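Isomaltodextranase (Arthrobacter globiformis, PDB 5AWO) hydrolyses (1->6)-alpha-D-glucosidic linkages in polysaccharides, removing successive isomaltose units from the non-reducing chain ends. Local coordinates at residues L228-S231 with W232-E235; N536-G539 with D540-M544. All coordinates share one frame; numbering follows the deposited sequence.

In the fold
Both contacts are local, each within one continuous run of chain, and they sit in different parts of the enzyme. Contact 1 is about two turns of helix 223-237, in the TIM barrel of this glycoside hydrolase family 27 enzyme. There the side chain of Asn-234 is about 7 Å from that of Asp-262, the probable proton donor. The side chain of Ile-233 is about 11 Å from that of Asp-201, the probable nucleophile. Contact 2 is the turn between strands 526-535 and 542-549 of the carbohydrate-binding module, away from the catalytic residues. Contacts 1 and 2 have centres 39 Å apart and nearest atoms about 25 Å apart, so they do not touch.

Contact 1 (L228-S231 with W232-E235); sequences LALS and WINE
Leu-228 and Trp-232 meet through complementary first torsions. Leu-228 carries CG opposite its backbone N (chi1 -180°), and Trp-232 carries CG opposite its carbonyl carbon (chi1 -69°). This brings the branched end of the leucine over one face of the indole. Leu-228 CG lies above the plane, offset toward the rim, 3.7 Å from Trp-232 CZ2. The two methyls divide the ring between them. Leu-228 CD1 reaches Trp-232 NE1 at 3.6 Å, on the pyrrole side, while CD2 sits by CZ2 and CH2 of the benzene ring. Leu-228 O lies over a face too, 3.5 Å from Trp-232 CG.

That oxygen takes two hydrogen bonds. Trp-232 N gives Leu-228 O the regular helical bond at 3.0 Å, in the carbonyl plane. Ser-231 OG gives Leu-228 O the other at 2.7 Å, tilted from that plane. The serine hydroxyl is thus turned back onto its own helix.

All eight residues belong to helix 223-237, which lies in the chain between the parallel neighbouring strands 197-200 and 242-245 of the TIM barrel. Further i to i+4 bonds follow: Ile-233 N to Ala-229 O, Asn-234 N to Leu-230 O, and Glu-235 N to Ser-231 O. The last is the straightest of the four, at 173°. On another side of the helix, Leu-230 CD2 lies 4.4 Å from Ile-233 CD1, a loose apolar contact.

The neighbours differ from side to side. Trp-232 and Ile-233 pack on helix 179-192 through Val-183, whereas Leu-230 rests on Ala-256 and Asn-260 of helix 251-260. Asn-234 OD1 accepts a bond from Arg-27, and Glu-235 OE1 accepts one from Gln-184.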
loop_
_atom_site.group_PDB
_atom_site.type_symbol
_atom_site.label_atom_id
_atom_site.label_comp_id
_atom_site.label_asym_id
_atom_site.label_seq_id
_atom_site.Cartn_x
_atom_site.Cartn_y
_atom_site.Cartn_z
ATOM N N LEU A 228 2.278 -20.672 -0.605
ATOM C CA LEU A 228 2.499 -21.260 0.701
ATOM C C LEU A 228 3.478 -20.416 1.534
ATOM O O LEU A 228 3.211 -20.087 2.694
ATOM C CB LEU A 228 3.052 -22.672 0.508
ATOM C CG LEU A 228 3.342 -23.459 1.777
ATOM C CD1 LEU A 228 2.050 -23.675 2.538
ATOM C CD2 LEU A 228 3.979 -24.789 1.411
ATOM N N ALA A 229 4.603 -20.061 0.930
ATOM C CA ALA A 229 5.620 -19.239 1.593
ATOM C C ALA A 229 5.040 -17.910 2.082
ATOM O O ALA A 229 5.263 -17.509 3.218
ATOM C CB ALA A 229 6.796 -19.002 0.675
ATOM N N LEU A 230 4.313 -17.230 1.206
ATOM C CA LEU A 230 3.657 -15.981 1.611
ATOM C C LEU A 230 2.699 -16.161 2.767
ATOM O O LEU A 230 2.648 -15.316 3.657
ATOM C CB LEU A 230 2.985 -15.291 0.443
ATOM C CG LEU A 230 3.890 -14.700 -0.637
ATOM C CD1 LEU A 230 3.007 -14.075 -1.710
ATOM C CD2 LEU A 230 4.916 -13.715 -0.081
ATOM N N SER A 231 1.968 -17.294 2.779
ATOM C CA SER A 231 1.027 -17.528 3.888
ATOM C C SER A 231 1.753 -17.695 5.217
ATOM O O SER A 231 1.340 -17.167 6.248
ATOM C CB SER A 231 0.084 -18.707 3.627
ATOM O OG SER A 231 0.739 -19.974 3.646
ATOM N N TRP A 232 2.908 -18.353 5.174
ATOM C CA TRP A 232 3.690 -18.521 6.387
ATOM C C TRP A 232 4.189 -17.187 6.942
ATOM O O TRP A 232 4.185 -16.927 8.146
ATOM C CB TRP A 232 4.905 -19.400 6.104
ATOM C CG TRP A 232 4.615 -20.845 5.815
ATOM C CD1 TRP A 232 3.446 -21.521 6.026
ATOM C CD2 TRP A 232 5.531 -21.790 5.259
ATOM N NE1 TRP A 232 3.596 -22.841 5.656
ATOM C CE2 TRP A 232 4.869 -23.026 5.187
ATOM C CE3 TRP A 232 6.858 -21.715 4.856
ATOM C CZ2 TRP A 232 5.495 -24.175 4.698
ATOM C CZ3 TRP A 232 7.476 -22.860 4.353
ATOM C CH2 TRP A 232 6.791 -24.064 4.293
ATOM N N ILE A 233 4.676 -16.342 6.032
ATOM C CA ILE A 233 5.204 -15.014 6.395
ATOM C C ILE A 233 4.105 -14.125 7.031
ATOM O O ILE A 233 4.311 -13.509 8.069
ATOM C CB ILE A 233 5.820 -14.340 5.144
ATOM C CG1 ILE A 233 7.076 -15.098 4.676
ATOM C CG2 ILE A 233 6.140 -12.883 5.394
ATOM C CD1 ILE A 233 7.549 -14.745 3.267
ATOM N N ASN A 234 2.949 -14.114 6.378
ATOM C CA ASN A 234 1.781 -13.379 6.861
ATOM C C ASN A 234 1.434 -13.810 8.288
ATOM O O ASN A 234 1.371 -12.997 9.193
ATOM C CB ASN A 234 0.630 -13.649 5.885
ATOM C CG ASN A 234 -0.701 -13.089 6.313
ATOM O OD1 ASN A 234 -0.827 -12.314 7.248
ATOM N ND2 ASN A 234 -1.722 -13.529 5.592
ATOM N N GLU A 235 1.255 -15.112 8.483
ATOM C CA GLU A 235 0.912 -15.603 9.804
ATOM C C GLU A 235 1.949 -15.219 10.865
ATOM O O GLU A 235 1.610 -14.797 11.972
ATOM C CB GLU A 235 0.732 -17.125 9.755
ATOM C CG GLU A 235 0.372 -17.733 11.112
ATOM C CD GLU A 235 0.155 -19.242 11.068
ATOM O OE1 GLU A 235 0.992 -19.959 10.496
ATOM O OE2 GLU A 235 -0.864 -19.719 11.621
#

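Contact 2 (N536-G539 with D540-M544); sequences NATG and DTSTM
An Asx turn at Asn-536 shapes the connection between strands 526-535 and 542-549 in the carbohydrate-binding module. Asn-536 OD1 accepts from Thr-538 N at 3.0 Å, with the donor tilted well out of the carbonyl plane. Asn-536 OD1 also accepts from Thr-538 OG1 at 2.6 Å, in the plane and on a lone pair. The threonine hydroxyl stands between its backbone N and carbonyl carbon (chi1 56°), which lets both donors of one residue meet one oxygen.

The other end of the amide reaches across the turn. Asn-536 ND2 donates to Asp-540 O at 3.0 Å, with an N-H...O angle of 154°. It also bonds to Phe-564 O, on strand 555-564. Beside the amide, Ser-542 CB lies 3.4 Å from Asn-536 ND2, and the serine OG is hydrogen-bonded to Ala-600 O. Gly-539 has a positive phi (96°), where a CB would press on the preceding carbonyl oxygen.

Past the glycine, the Asp-540 side chain turns to its own following residue. Asp-540 OD1 accepts from Thr-541 N at 2.8 Å, met on the anti side, while OD2 forms a salt bridge with Lys-598. With an alanine at Asn-536, Thr-538 N and OG1 would probably lose their shared acceptor, and Asp-540 O and Phe-564 O a donor.

The buried amide therefore uses both its ends. Its oxygen fixes the start of the turn, and its nitrogen ties the far side of the turn and strand 555-564 together.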
loop_
_atom_site.group_PDB
_atom_site.type_symbol
_atom_site.label_atom_id
_atom_site.label_comp_id
_atom_site.label_asym_id
_atom_site.label_seq_id
_atom_site.Cartn_x
_atom_site.Cartn_y
_atom_site.Cartn_z
ATOM N N ASN A 536 -30.620 -1.014 -8.468
ATOM C CA ASN A 536 -30.955 -2.448 -8.432
ATOM C C ASN A 536 -32.151 -2.715 -9.330
ATOM O O ASN A 536 -33.283 -2.436 -8.935
ATOM C CB ASN A 536 -31.306 -2.899 -7.016
ATOM C CG ASN A 536 -31.979 -4.276 -6.978
ATOM O OD1 ASN A 536 -31.844 -5.067 -7.901
ATOM N ND2 ASN A 536 -32.689 -4.548 -5.906
ATOM N N ALA A 537 -31.885 -3.210 -10.524
ATOM C CA ALA A 537 -32.936 -3.591 -11.468
ATOM C C ALA A 537 -32.887 -5.086 -11.702
ATOM O O ALA A 537 -33.017 -5.535 -12.824
ATOM C CB ALA A 537 -32.779 -2.844 -12.781
ATOM N N THR A 538 -32.671 -5.846 -10.634
ATOM C CA THR A 538 -32.683 -7.308 -10.725
ATOM C C THR A 538 -34.105 -7.874 -10.837
ATOM O O THR A 538 -34.269 -9.051 -11.151
ATOM C CB THR A 538 -32.039 -7.968 -9.504
ATOM O OG1 THR A 538 -32.687 -7.522 -8.316
ATOM C CG2 THR A 538 -30.522 -7.648 -9.450
ATOM N N GLY A 539 -35.105 -7.050 -10.539
ATOM C CA GLY A 539 -36.511 -7.488 -10.551
ATOM C C GLY A 539 -37.029 -7.891 -9.184
ATOM O O GLY A 539 -38.156 -8.375 -9.064
ATOM N N ASP A 540 -36.219 -7.708 -8.145
ATOM C CA ASP A 540 -36.574 -8.108 -6.792
ATOM C C ASP A 540 -35.679 -7.367 -5.796
ATOM O O ASP A 540 -34.660 -6.773 -6.191
ATOM C CB ASP A 540 -36.411 -9.632 -6.657
ATOM C CG ASP A 540 -37.276 -10.245 -5.555
ATOM O OD1 ASP A 540 -37.813 -9.529 -4.684
ATOM O OD2 ASP A 540 -37.383 -11.488 -5.543
ATOM N N THR A 541 -36.073 -7.357 -4.527
ATOM C CA THR A 541 -35.243 -6.810 -3.462
ATOM C C THR A 541 -33.872 -7.499 -3.509
ATOM O O THR A 541 -33.769 -8.719 -3.710
ATOM C CB THR A 541 -35.892 -6.997 -2.069
ATOM O OG1 THR A 541 -37.145 -6.297 -2.015
ATOM C CG2 THR A 541 -34.998 -6.469 -0.957
ATOM N N SER A 542 -32.818 -6.701 -3.381
ATOM C CA SER A 542 -31.471 -7.239 -3.218
ATOM C C SER A 542 -31.008 -6.982 -1.789
ATOM O O SER A 542 -31.546 -6.124 -1.097
ATOM C CB SER A 542 -30.520 -6.579 -4.205
ATOM O OG SER A 542 -30.831 -6.900 -5.534
ATOM N N THR A 543 -30.007 -7.724 -1.325
ATOM C CA THR A 543 -29.460 -7.454 -0.004
ATOM C C THR A 543 -27.937 -7.358 -0.088
ATOM O O THR A 543 -27.331 -7.939 -0.973
ATOM C CB THR A 543 -29.888 -8.484 1.071
ATOM O OG1 THR A 543 -29.226 -9.741 0.883
ATOM C CG2 THR A 543 -31.413 -8.690 1.037
ATOM N N MET A 544 -27.368 -6.612 0.841
ATOM C CA MET A 544 -25.913 -6.586 1.060
ATOM C C MET A 544 -25.629 -6.748 2.529
ATOM O O MET A 544 -26.434 -6.340 3.372
ATOM C CB MET A 544 -25.307 -5.251 0.585
ATOM C CG MET A 544 -25.497 -4.994 -0.884
ATOM S SD MET A 544 -24.484 -6.007 -1.978
ATOM C CE MET A 544 -25.572 -6.364 -3.350
#